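Local coordinates for protein intracellular protease/amidase (Salmonella enterica subsp. enterica serovar Typhimurium, PDB 4K2H) that is of unknown function but belongs to the DJ-1/PfpI family, binds zinc and may act as an intracellular peptidase or amidase, at residues Arg28-Asp33 with Arg178-His183; Ser57-Arg62 with Asn85-Ala90; Arg122-Ser127 with Lys132-Gly137; Leu166-Arg169 with Asp173-Pro176. The protein carries 1 engineered substitution. One frame throughout, in Å; residues are numbered along the deposited sequence.

Interaction 1. Residues Arg28-Asp33 with Arg178-His183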
loop_
_atom_site.group_PDB
_atom_site.type_symbol
_atom_site.label_atom_id
_atom_site.label_comp_id
_atom_site.label_asym_id
_atom_site.label_seq_id
_atom_site.Cartn_x
_atom_site.Cartn_y
_atom_site.Cartn_z
ATOM N N ARG A 28 6.727 -4.033 -9.368
ATOM C CA ARG A 28 7.276 -3.013 -10.247
ATOM C C ARG A 28 8.687 -2.592 -9.827
ATOM O O ARG A 28 9.463 -2.170 -10.672
ATOM C CB ARG A 28 6.326 -1.784 -10.396
ATOM C CG ARG A 28 5.309 -1.944 -11.523
ATOM C CD ARG A 28 4.267 -0.811 -11.628
ATOM N NE ARG A 28 3.222 -1.083 -12.637
ATOM C CZ ARG A 28 2.037 -0.470 -12.745
ATOM N NH1 ARG A 28 1.642 0.496 -11.907
ATOM N NH2 ARG A 28 1.198 -0.861 -13.697
ATOM N N ARG A 29 9.047 -2.727 -8.551
ATOM C CA ARG A 29 10.443 -2.467 -8.146
ATOM C C ARG A 29 11.378 -3.464 -8.811
ATOM O O ARG A 29 12.500 -3.121 -9.160
ATOM C CB ARG A 29 10.640 -2.565 -6.643
ATOM C CG ARG A 29 10.342 -1.292 -5.889
ATOM C CD ARG A 29 10.246 -1.563 -4.419
ATOM N NE ARG A 29 9.465 -0.535 -3.767
ATOM C CZ ARG A 29 9.939 0.640 -3.388
ATOM N NH1 ARG A 29 11.211 0.941 -3.564
ATOM N NH2 ARG A 29 9.114 1.522 -2.816
ATOM N N LEU A 30 10.900 -4.691 -8.989
ATOM C CA LEU A 30 11.658 -5.744 -9.683
ATOM C C LEU A 30 11.466 -5.716 -11.182
ATOM O O LEU A 30 11.701 -6.714 -11.826
ATOM C CB LEU A 30 11.190 -7.094 -9.184
ATOM C CG LEU A 30 11.515 -7.289 -7.716
ATOM C CD1 LEU A 30 10.620 -8.338 -7.122
ATOM C CD2 LEU A 30 12.984 -7.667 -7.572
ATOM N N HIS A 31 10.964 -4.603 -11.728
ATOM C CA HIS A 31 10.738 -4.468 -13.156
ATOM C C HIS A 31 9.931 -5.628 -13.758
ATOM O O HIS A 31 10.042 -5.896 -14.939
ATOM C CB HIS A 31 12.080 -4.343 -13.902
ATOM C CG HIS A 31 12.993 -3.292 -13.346
ATOM N ND1 HIS A 31 12.855 -1.956 -13.646
ATOM C CD2 HIS A 31 14.060 -3.383 -12.514
ATOM C CE1 HIS A 31 13.792 -1.265 -13.023
ATOM N NE2 HIS A 31 14.537 -2.107 -12.329
ATOM N N ILE A 32 9.129 -6.314 -12.948
ATOM C CA ILE A 32 8.095 -7.214 -13.466
ATOM C C ILE A 32 6.967 -6.351 -14.041
ATOM O O ILE A 32 6.523 -5.414 -13.398
ATOM C CB ILE A 32 7.570 -8.154 -12.368
ATOM C CG1 ILE A 32 8.711 -9.065 -11.889
ATOM C CG2 ILE A 32 6.372 -8.955 -12.850
ATOM C CD1 ILE A 32 8.378 -9.896 -10.673
ATOM N N ASP A 33 6.538 -6.641 -15.263
ATOM C CA ASP A 33 5.423 -5.918 -15.899
ATOM C C ASP A 33 4.131 -6.129 -15.137
ATOM O O ASP A 33 3.743 -7.281 -14.911
ATOM C CB ASP A 33 5.201 -6.473 -17.285
ATOM C CG ASP A 33 5.507 -5.507 -18.339
ATOM O OD1 ASP A 33 6.622 -4.952 -18.351
ATOM O OD2 ASP A 33 4.612 -5.320 -19.184
ATOM N N ARG A 178 15.281 -10.930 -2.582
ATOM C CA ARG A 178 15.944 -10.642 -1.307
ATOM C C ARG A 178 16.679 -9.305 -1.327
ATOM O O ARG A 178 16.699 -8.592 -0.340
ATOM C CB ARG A 178 16.918 -11.752 -0.955
ATOM C CG ARG A 178 17.684 -11.489 0.327
ATOM C CD ARG A 178 18.117 -12.772 1.017
ATOM N NE ARG A 178 16.963 -13.522 1.523
ATOM C CZ ARG A 178 16.526 -14.689 1.041
ATOM N NH1 ARG A 178 15.461 -15.268 1.592
ATOM N NH2 ARG A 178 17.134 -15.293 0.019
ATOM N N GLU A 179 17.268 -8.970 -2.461
ATOM C CA GLU A 179 17.970 -7.712 -2.603
ATOM C C GLU A 179 17.020 -6.512 -2.543
ATOM O O GLU A 179 17.371 -5.493 -1.966
ATOM C CB GLU A 179 18.758 -7.708 -3.907
ATOM C CG GLU A 179 19.570 -6.446 -4.136
ATOM C CD GLU A 179 20.836 -6.669 -4.964
ATOM O OE1 GLU A 179 21.176 -7.834 -5.301
ATOM O OE2 GLU A 179 21.500 -5.656 -5.272
ATOM N N GLN A 180 15.826 -6.635 -3.130
ATOM C CA GLN A 180 14.818 -5.570 -3.030
ATOM C C GLN A 180 14.257 -5.466 -1.625
ATOM O O GLN A 180 14.101 -4.380 -1.108
ATOM C CB GLN A 180 13.654 -5.778 -4.012
ATOM C CG GLN A 180 13.816 -5.058 -5.333
ATOM C CD GLN A 180 13.984 -3.556 -5.176
ATOM O OE1 GLN A 180 13.294 -2.897 -4.381
ATOM N NE2 GLN A 180 14.915 -3.011 -5.927
ATOM N N ALA A 181 13.933 -6.602 -1.030
ATOM C CA ALA A 181 13.537 -6.660 0.371
ATOM C C ALA A 181 14.589 -5.995 1.282
ATOM O O ALA A 181 14.259 -5.252 2.205
ATOM C CB ALA A 181 13.324 -8.109 0.783
ATOM N N GLU A 182 15.858 -6.253 1.022
ATOM C CA GLU A 182 16.898 -5.553 1.762
ATOM C C GLU A 182 16.823 -4.036 1.514
ATOM O O GLU A 182 16.871 -3.263 2.452
ATOM C CB GLU A 182 18.288 -6.119 1.435
ATOM C CG GLU A 182 18.512 -7.516 2.024
ATOM C CD GLU A 182 19.813 -8.198 1.578
ATOM O OE1 GLU A 182 20.662 -7.557 0.916
ATOM O OE2 GLU A 182 19.994 -9.392 1.910
ATOM N N HIS A 183 16.673 -3.622 0.256
ATOM C CA HIS A 183 16.635 -2.196 -0.109
ATOM C C HIS A 183 15.489 -1.405 0.592
ATOM O O HIS A 183 15.651 -0.224 0.908
ATOM C CB HIS A 183 16.532 -2.087 -1.628
ATOM C CG HIS A 183 16.596 -0.686 -2.158
ATOM N ND1 HIS A 183 17.792 -0.028 -2.378
ATOM C CD2 HIS A 183 15.614 0.169 -2.546
ATOM C CE1 HIS A 183 17.540 1.178 -2.861
ATOM N NE2 HIS A 183 16.229 1.323 -2.973
#

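Interaction 2. Residues Ser57-Arg62 with Asn85-Ala90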
loop_
_atom_site.group_PDB
_atom_site.type_symbol
_atom_site.label_atom_id
_atom_site.label_comp_id
_atom_site.label_asym_id
_atom_site.label_seq_id
_atom_site.Cartn_x
_atom_site.Cartn_y
_atom_site.Cartn_z
ATOM N N SER A 57 -6.059 -0.809 -17.587
ATOM C CA SER A 57 -6.954 -1.247 -18.643
ATOM C C SER A 57 -8.125 -1.966 -18.015
ATOM O O SER A 57 -8.360 -1.834 -16.818
ATOM C CB SER A 57 -6.161 -2.124 -19.634
ATOM O OG SER A 57 -6.986 -2.773 -20.572
ATOM N N THR A 58 -8.850 -2.747 -18.812
ATOM C CA THR A 58 -10.021 -3.448 -18.333
ATOM C C THR A 58 -9.950 -4.867 -18.781
ATOM O O THR A 58 -9.224 -5.200 -19.715
ATOM C CB THR A 58 -11.335 -2.834 -18.874
ATOM O OG1 THR A 58 -11.357 -2.906 -20.303
ATOM C CG2 THR A 58 -11.472 -1.397 -18.474
ATOM N N LEU A 59 -10.720 -5.705 -18.105
ATOM C CA LEU A 59 -10.781 -7.113 -18.404
ATOM C C LEU A 59 -11.294 -7.314 -19.806
ATOM O O LEU A 59 -10.812 -8.207 -20.540
ATOM C CB LEU A 59 -11.727 -7.789 -17.413
ATOM C CG LEU A 59 -11.297 -9.025 -16.674
ATOM C CD1 LEU A 59 -9.878 -8.903 -16.162
ATOM C CD2 LEU A 59 -12.274 -9.228 -15.524
ATOM N N SER A 60 -12.244 -6.463 -20.193
ATOM C CA SER A 60 -12.847 -6.528 -21.530
ATOM C C SER A 60 -11.845 -6.352 -22.668
ATOM O O SER A 60 -12.076 -6.856 -23.750
ATOM C CB SER A 60 -13.967 -5.503 -21.663
ATOM O OG SER A 60 -13.448 -4.187 -21.530
ATOM N N GLU A 61 -10.730 -5.664 -22.422
ATOM C CA GLU A 61 -9.641 -5.528 -23.403
ATOM C C GLU A 61 -8.572 -6.620 -23.316
ATOM O O GLU A 61 -7.572 -6.564 -24.022
ATOM C CB GLU A 61 -8.942 -4.179 -23.204
ATOM C CG GLU A 61 -9.827 -2.980 -23.497
ATOM C CD GLU A 61 -10.396 -3.062 -24.902
ATOM O OE1 GLU A 61 -9.593 -3.192 -25.853
ATOM O OE2 GLU A 61 -11.638 -3.037 -25.054
ATOM N N ARG A 62 -8.751 -7.608 -22.452
ATOM C CA ARG A 62 -7.697 -8.587 -22.233
ATOM C C ARG A 62 -8.190 -10.012 -22.296
ATOM O O ARG A 62 -7.621 -10.905 -21.655
ATOM C CB ARG A 62 -7.053 -8.321 -20.877
ATOM C CG ARG A 62 -6.324 -6.987 -20.817
ATOM C CD ARG A 62 -5.043 -7.064 -21.631
ATOM N NE ARG A 62 -4.258 -5.833 -21.556
ATOM C CZ ARG A 62 -4.459 -4.770 -22.329
ATOM N NH1 ARG A 62 -3.694 -3.707 -22.203
ATOM N NH2 ARG A 62 -5.419 -4.759 -23.229
ATOM N N ASN A 85 -18.864 -11.447 -10.922
ATOM C CA ASN A 85 -18.581 -11.029 -12.275
ATOM C C ASN A 85 -18.130 -12.181 -13.171
ATOM O O ASN A 85 -17.049 -12.702 -12.985
ATOM C CB ASN A 85 -17.471 -9.984 -12.226
ATOM C CG ASN A 85 -17.190 -9.384 -13.562
ATOM O OD1 ASN A 85 -17.491 -9.961 -14.599
ATOM N ND2 ASN A 85 -16.614 -8.215 -13.549
ATOM N N PRO A 86 -18.930 -12.538 -14.193
ATOM C CA PRO A 86 -18.578 -13.715 -14.975
ATOM C C PRO A 86 -17.320 -13.544 -15.810
ATOM O O PRO A 86 -16.656 -14.504 -16.104
ATOM C CB PRO A 86 -19.812 -13.913 -15.860
ATOM C CG PRO A 86 -20.357 -12.541 -16.026
ATOM C CD PRO A 86 -20.205 -11.950 -14.654
ATOM N N ALA A 87 -16.992 -12.309 -16.181
ATOM C CA ALA A 87 -15.763 -12.051 -16.886
ATOM C C ALA A 87 -14.562 -12.328 -16.001
ATOM O O ALA A 87 -13.544 -12.805 -16.482
ATOM C CB ALA A 87 -15.723 -10.636 -17.403
ATOM N N VAL A 88 -14.693 -12.063 -14.707
ATOM C CA VAL A 88 -13.647 -12.426 -13.745
ATOM C C VAL A 88 -13.490 -13.953 -13.650
ATOM O O VAL A 88 -12.387 -14.484 -13.718
ATOM C CB VAL A 88 -13.922 -11.852 -12.343
ATOM C CG1 VAL A 88 -12.907 -12.404 -11.334
ATOM C CG2 VAL A 88 -13.878 -10.328 -12.376
ATOM N N ILE A 89 -14.610 -14.652 -13.505
ATOM C CA ILE A 89 -14.573 -16.101 -13.378
ATOM C C ILE A 89 -13.918 -16.688 -14.646
ATOM O O ILE A 89 -13.018 -17.515 -14.535
ATOM C CB ILE A 89 -15.967 -16.695 -13.159
ATOM C CG1 ILE A 89 -16.676 -16.075 -11.924
ATOM C CG2 ILE A 89 -15.895 -18.207 -13.094
ATOM C CD1 ILE A 89 -15.834 -15.733 -10.710
ATOM N N ALA A 90 -14.321 -16.224 -15.832
ATOM C CA ALA A 90 -13.710 -16.726 -17.080
ATOM C C ALA A 90 -12.220 -16.444 -17.183
ATOM O O ALA A 90 -11.470 -17.278 -17.708
ATOM C CB ALA A 90 -14.401 -16.167 -18.321
#

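Interaction 3. Residues Arg122-Ser127 with Lys132-Gly137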
loop_
_atom_site.group_PDB
_atom_site.type_symbol
_atom_site.label_atom_id
_atom_site.label_comp_id
_atom_site.label_asym_id
_atom_site.label_seq_id
_atom_site.Cartn_x
_atom_site.Cartn_y
_atom_site.Cartn_z
ATOM N N ARG A 122 -7.218 -27.586 -3.498
ATOM C CA ARG A 122 -5.876 -27.108 -3.168
ATOM C C ARG A 122 -5.770 -26.499 -1.791
ATOM O O ARG A 122 -6.772 -26.071 -1.202
ATOM C CB ARG A 122 -5.351 -26.144 -4.217
ATOM C CG ARG A 122 -4.909 -26.836 -5.504
ATOM C CD ARG A 122 -4.651 -25.808 -6.591
ATOM N NE ARG A 122 -5.883 -25.063 -6.913
ATOM C CZ ARG A 122 -6.027 -24.275 -7.970
ATOM N NH1 ARG A 122 -5.043 -24.127 -8.842
ATOM N NH2 ARG A 122 -7.177 -23.658 -8.180
ATOM N N ARG A 123 -4.542 -26.504 -1.266
ATOM C CA ARG A 123 -4.230 -25.823 -0.015
ATOM C C ARG A 123 -4.201 -24.311 -0.247
ATOM O O ARG A 123 -3.683 -23.852 -1.252
ATOM C CB ARG A 123 -2.893 -26.301 0.551
ATOM C CG ARG A 123 -2.947 -27.744 1.068
ATOM C CD ARG A 123 -1.577 -28.211 1.525
ATOM N NE ARG A 123 -0.679 -28.308 0.377
ATOM C CZ ARG A 123 0.333 -27.483 0.106
ATOM N NH1 ARG A 123 1.060 -27.688 -0.996
ATOM N NH2 ARG A 123 0.637 -26.463 0.914
ATOM N N TYR A 124 -4.757 -23.555 0.701
ATOM C CA TYR A 124 -4.918 -22.115 0.560
ATOM C C TYR A 124 -5.094 -21.519 1.952
ATOM O O TYR A 124 -5.381 -22.238 2.918
ATOM C CB TYR A 124 -6.153 -21.796 -0.312
ATOM C CG TYR A 124 -7.441 -21.992 0.442
ATOM C CD1 TYR A 124 -8.052 -20.910 1.073
ATOM C CD2 TYR A 124 -8.004 -23.276 0.611
ATOM C CE1 TYR A 124 -9.198 -21.061 1.822
ATOM C CE2 TYR A 124 -9.167 -23.446 1.354
ATOM C CZ TYR A 124 -9.763 -22.321 1.959
ATOM O OH TYR A 124 -10.925 -22.411 2.703
ATOM N N VAL A 125 -4.908 -20.207 2.037
ATOM C CA VAL A 125 -5.222 -19.431 3.221
ATOM C C VAL A 125 -6.103 -18.261 2.815
ATOM O O VAL A 125 -6.131 -17.849 1.663
ATOM C CB VAL A 125 -3.954 -18.924 3.937
ATOM C CG1 VAL A 125 -3.210 -17.872 3.124
ATOM C CG2 VAL A 125 -4.279 -18.387 5.324
ATOM N N CYS A 126 -6.831 -17.742 3.779
ATOM C CA CYS A 126 -7.642 -16.584 3.573
ATOM C C CYS A 126 -7.740 -15.905 4.934
ATOM O O CYS A 126 -7.197 -16.411 5.929
ATOM C CB CYS A 126 -9.016 -17.014 3.058
ATOM S SG CYS A 126 -9.935 -18.002 4.248
ATOM N N SER A 127 -8.398 -14.757 4.979
ATOM C CA SER A 127 -8.536 -13.999 6.232
ATOM C C SER A 127 -9.622 -14.608 7.116
ATOM O O SER A 127 -10.450 -15.378 6.634
ATOM C CB SER A 127 -8.882 -12.543 5.938
ATOM O OG SER A 127 -9.949 -12.501 5.004
ATOM N N LYS A 132 -14.390 -21.534 6.857
ATOM C CA LYS A 132 -15.417 -22.412 7.455
ATOM C C LYS A 132 -16.628 -22.655 6.544
ATOM O O LYS A 132 -17.267 -23.703 6.627
ATOM C CB LYS A 132 -15.897 -21.847 8.807
ATOM C CG LYS A 132 -14.882 -21.979 9.943
ATOM C CD LYS A 132 -15.414 -21.348 11.215
ATOM C CE LYS A 132 -14.458 -21.525 12.382
ATOM N NZ LYS A 132 -14.817 -20.605 13.507
ATOM N N ALA A 133 -16.944 -21.679 5.692
ATOM C CA ALA A 133 -18.018 -21.807 4.698
ATOM C C ALA A 133 -17.521 -22.313 3.342
ATOM O O ALA A 133 -18.286 -22.403 2.402
ATOM C CB ALA A 133 -18.711 -20.459 4.522
ATOM N N VAL A 134 -16.235 -22.624 3.231
ATOM C CA VAL A 134 -15.663 -23.016 1.945
ATOM C C VAL A 134 -15.618 -24.544 1.860
ATOM O O VAL A 134 -14.881 -25.196 2.593
ATOM C CB VAL A 134 -14.284 -22.376 1.702
ATOM C CG1 VAL A 134 -13.688 -22.851 0.390
ATOM C CG2 VAL A 134 -14.412 -20.858 1.711
ATOM N N PRO A 135 -16.422 -25.114 0.955
ATOM C CA PRO A 135 -16.667 -26.545 1.041
ATOM C C PRO A 135 -15.542 -27.439 0.514
ATOM O O PRO A 135 -15.353 -28.527 1.069
ATOM C CB PRO A 135 -17.967 -26.728 0.250
ATOM C CG PRO A 135 -18.036 -25.560 -0.681
ATOM C CD PRO A 135 -17.136 -24.480 -0.174
ATOM N N GLU A 136 -14.777 -26.993 -0.492
ATOM C CA GLU A 136 -13.839 -27.911 -1.201
ATOM C C GLU A 136 -12.366 -27.467 -1.338
ATOM O O GLU A 136 -11.692 -27.808 -2.313
ATOM C CB GLU A 136 -14.411 -28.304 -2.584
ATOM C CG GLU A 136 -14.842 -27.135 -3.474
ATOM C CD GLU A 136 -13.681 -26.356 -4.093
ATOM O OE1 GLU A 136 -12.845 -26.976 -4.800
ATOM O OE2 GLU A 136 -13.619 -25.115 -3.887
ATOM N N GLY A 137 -11.837 -26.742 -0.372
ATOM C CA GLY A 137 -10.403 -26.467 -0.370
ATOM C C GLY A 137 -9.825 -27.034 0.899
ATOM O O GLY A 137 -10.571 -27.554 1.737
HETATM O O HOH W 1 -11.760 -24.849 3.215
#

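Interaction 4. Residues Leu166-Arg169 with Asp173-Pro176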
loop_
_atom_site.group_PDB
_atom_site.type_symbol
_atom_site.label_atom_id
_atom_site.label_comp_id
_atom_site.label_asym_id
_atom_site.label_seq_id
_atom_site.Cartn_x
_atom_site.Cartn_y
_atom_site.Cartn_z
ATOM N N LEU A 166 5.522 -14.313 -4.462
ATOM C CA LEU A 166 5.037 -14.273 -5.827
ATOM C C LEU A 166 6.168 -13.867 -6.768
ATOM O O LEU A 166 6.366 -14.507 -7.802
ATOM C CB LEU A 166 3.860 -13.298 -5.954
ATOM C CG LEU A 166 3.408 -12.953 -7.377
ATOM C CD1 LEU A 166 3.044 -14.198 -8.173
ATOM C CD2 LEU A 166 2.226 -11.997 -7.333
ATOM N N SER A 167 6.898 -12.800 -6.422
ATOM C CA SER A 167 7.943 -12.281 -7.300
ATOM C C SER A 167 9.037 -13.323 -7.542
ATOM O O SER A 167 9.517 -13.504 -8.660
ATOM C CB SER A 167 8.595 -11.046 -6.696
ATOM O OG SER A 167 7.688 -9.964 -6.586
ATOM N N ALA A 168 9.441 -13.983 -6.465
ATOM C CA ALA A 168 10.512 -14.940 -6.518
ATOM C C ALA A 168 10.095 -16.089 -7.418
ATOM O O ALA A 168 10.861 -16.553 -8.253
ATOM C CB ALA A 168 10.819 -15.439 -5.123
ATOM N N ARG A 169 8.861 -16.540 -7.261
ATOM C CA ARG A 169 8.321 -17.555 -8.146
ATOM C C ARG A 169 8.300 -17.110 -9.634
ATOM O O ARG A 169 8.702 -17.871 -10.527
ATOM C CB ARG A 169 6.935 -17.907 -7.681
ATOM C CG ARG A 169 6.281 -18.969 -8.522
ATOM C CD ARG A 169 6.811 -20.365 -8.244
ATOM N NE ARG A 169 5.715 -21.245 -8.624
ATOM C CZ ARG A 169 4.781 -21.705 -7.798
ATOM N NH1 ARG A 169 3.809 -22.455 -8.288
ATOM N NH2 ARG A 169 4.832 -21.458 -6.492
ATOM N N ASP A 173 14.116 -17.140 -8.961
ATOM C CA ASP A 173 15.373 -16.720 -8.368
ATOM C C ASP A 173 15.098 -15.761 -7.207
ATOM O O ASP A 173 14.565 -14.662 -7.415
ATOM C CB ASP A 173 16.251 -16.012 -9.417
ATOM C CG ASP A 173 17.672 -15.736 -8.923
ATOM O OD1 ASP A 173 18.046 -16.222 -7.828
ATOM O OD2 ASP A 173 18.418 -15.027 -9.639
ATOM N N ASP A 174 15.476 -16.179 -6.002
ATOM C CA ASP A 174 15.328 -15.366 -4.804
ATOM C C ASP A 174 16.242 -14.142 -4.732
ATOM O O ASP A 174 15.891 -13.151 -4.087
ATOM C CB ASP A 174 15.559 -16.228 -3.563
ATOM C CG ASP A 174 14.518 -17.307 -3.414
ATOM O OD1 ASP A 174 13.480 -17.224 -4.107
ATOM O OD2 ASP A 174 14.730 -18.248 -2.615
ATOM N N ALA A 175 17.400 -14.189 -5.375
ATOM C CA ALA A 175 18.452 -13.185 -5.118
ATOM C C ALA A 175 18.021 -11.748 -5.409
ATOM O O ALA A 175 18.203 -10.854 -4.569
ATOM C CB ALA A 175 19.736 -13.530 -5.884
ATOM N N PRO A 176 17.442 -11.506 -6.594
ATOM C CA PRO A 176 17.016 -10.137 -6.849
ATOM C C PRO A 176 15.877 -9.720 -5.907
ATOM O O PRO A 176 15.795 -8.554 -5.523
ATOM C CB PRO A 176 16.551 -10.162 -8.311
ATOM C CG PRO A 176 16.981 -11.486 -8.850
ATOM C CD PRO A 176 17.067 -12.413 -7.682
#

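Interaction 1. Residues Arg28-Asp33 with Arg178-His183
Q180, reaching out from helix 174-183, lays its side chain against R29 and L30 where helix 17-29 ends. Its CB lies only at the margin of the leucine, 4.1 Å from L30 CD2. One bond further out the packing tightens, with Q180 CG 3.5 Å from the same L30 CD2; the two side chains run past each other in opposite directions. There the glutamine chain bends (chi2 -58°), which swings the amide away from L30 and over to R29. Q180 CD then sits 3.8 Å from R29 CB. The amide oxygen makes the closest approach to the arginine, Q180 OE1 being 3.3 Å from R29 CD, by the edge of the guanidinium and near its plane. The two side chains cross roughly at right angles. The arginine's stronger commitments lie away from the glutamine: R29 NE makes a salt bridge to D25, a residue seen to bind zinc in this protein though not in this chain, and R29 NH2 has a long, weak ion pair with E16 of the second subunit. H31, with positive phi, is the C' residue of a Schellman motif that ends helix 17-29. The contact thus joins that C-terminal end to the last turns of helix 174-183 by van der Waals packing, with no hydrogen bond across it. Q180 OE1 is buried without a modelled partner; the nearby, probably positive guanidinium may ease this electrostatically.

Interaction 2. Residues Ser57-Arg62 with Asn85-Ala90
L59 meets A87 and V88 through a single methyl, CD2, and this apolar touch is the whole of the direct contact. The tighter pairing is methyl to methyl, L59 CD2 to V88 CG2 at 3.7 Å, with the two side chains crossing at about a right angle. V88 holds CG1 anti to its own nitrogen (chi1 173°), which leaves CG2 as the branch turned to the leucine. The same L59 CD2 also rests on the first turn of the helix, 3.9 Å from the carbonyl carbon A87 C, while A87 CB is a looser neighbour. L59 itself has an uncommon first torsion, chi1 -130°.

Hydrogen bonds shape each side separately and none spans the two. The short 3-10 turn after strand 57-58 is marked by the bond from R62 N to L59 O, 2.9 Å long, and the hydroxyls T58 OG1 and S60 OG pair at 2.7 Å. R62 NH2 donates to E61 O, lying above that carbonyl plane, and R62 NH1 forms a salt bridge with E35. On the other side N85 is the N-cap of helix 86-97: its OD1 accepts from A87 N at 2.9 Å, while ND2 is spent on C39 O.

In the fold, L59 follows strand 57-58, the outermost of the sheet within this chain, and packs on L37 of strand 33-38. C39 and L10 of strand 6-11 each touch both L59 and V88, so the start of helix 86-97 is seated beside the edge of the parallel, Rossmann-like α/β sheet (strand order 3-2-1-4-5) of the DJ-1/PfpI fold.

Interaction 3. Residues Arg122-Ser127 with Lys132-Gly137
The Y124 ring presents an edge to G137, while its hydroxyl reaches V134. R122 O, G137 C and an ordered water all lie in the plane of the ring at its rim, the glycine carbon being 3.7 Å from Y124 CE2. Because G137 carries no side chain, its backbone can come flush against the ring edge; G137 CA also lies 3.7 Å from R122 O, where the two backbones are nearest. V134 CG1 approaches the ring obliquely. The other flat group, the R122 guanidinium, takes no part here; it turns away to L119 O and to a salt bridge with D96.

Y124 and V134 come from opposite directions, and the valine meets the tip of the tyrosine: V134 CB lies 3.5 Å from Y124 OH, with V134 CG1 3.6 Å from that oxygen. A chi1 of 76° tucks the ring between its own amide and carbonyl groups and points it at 134-137.

This is the inside of a connection between two short parallel strands, 123-124 and 138-139, paired by backbone bonds of R122 and Y124 with V138. The chain leaves the first strand, passes through a 3-10 turn ending at A133, and returns through V134-G137, so that the Y124 ring lies against the inner side of the returning chain.

The water ties the tyrosine tip to that backbone. It is 2.6 Å from Y124 OH and can donate to V134 O at 3.2 Å or, weakly, to G137 O, although it has more acceptors in reach than protons. Outside the pair, A109 and A110 of helix 108-114 touch Y124 and V134 respectively, and W131 packs on the tyrosine.

Interaction 4. Residues Leu166-Arg169 with Asp173-Pro176
A168 takes both of the direct contacts with the start of the next helix, one through its backbone oxygen and one through its methyl. D173 N donates to A168 O in a weak bond, 3.4 Å long, which spans five residues where helix 159-171 gives way to helix 174-183. Beside it the methyl A168 CB lies 3.4 Å from D174 OD1. Although D174 leaves its backbone heading away from 166-169, chi1 of -64° folds the carboxylate back, and OD1 reaches the methyl.

A second layer sets these groups in place. D173 is the N-cap of helix 174-183: its OD1 accepts from A175 N at 3.3 Å. The N-H points almost straight at the oxygen but arrives well above the carboxylate plane, 69° out of it. The residue thus faces two ways, its amide towards the helix that is ending and its carboxylate towards the one that begins.

Farther out, W188 touches both A168 and D174. L166 packs on L101 and C103 of strand 101-104, and R169 forms a salt bridge with E146; together they seat helix 159-171 in the fold.

Across the segments the chemistry is slight: one weak backbone bond and a methyl against a carboxylate hold the turn, with the N-cap bond of D173 beside them. The negative charge of D174 would be expected to suit the partial positive start of helix 174-183.

Set side by side, the four contacts show how chemistry follows place. Interactions 1 and 4 lie at the surface, about 9 Å apart between centres, and share helix 174-183. They also touch: L30 CD1 lies 3.4 Å from S167 OG, so helix 159-171 and the end of helix 17-29 meet beside them. Interaction 2 is buried and wholly apolar across its segments, whereas interaction 3 is partly buried and enlists a water. Interactions 1 and 3 fall on opposite sides of the chain's centre. Only interaction 4 has a direct hydrogen bond between its segments, and that one is weak; interaction 1 alone approaches the zinc.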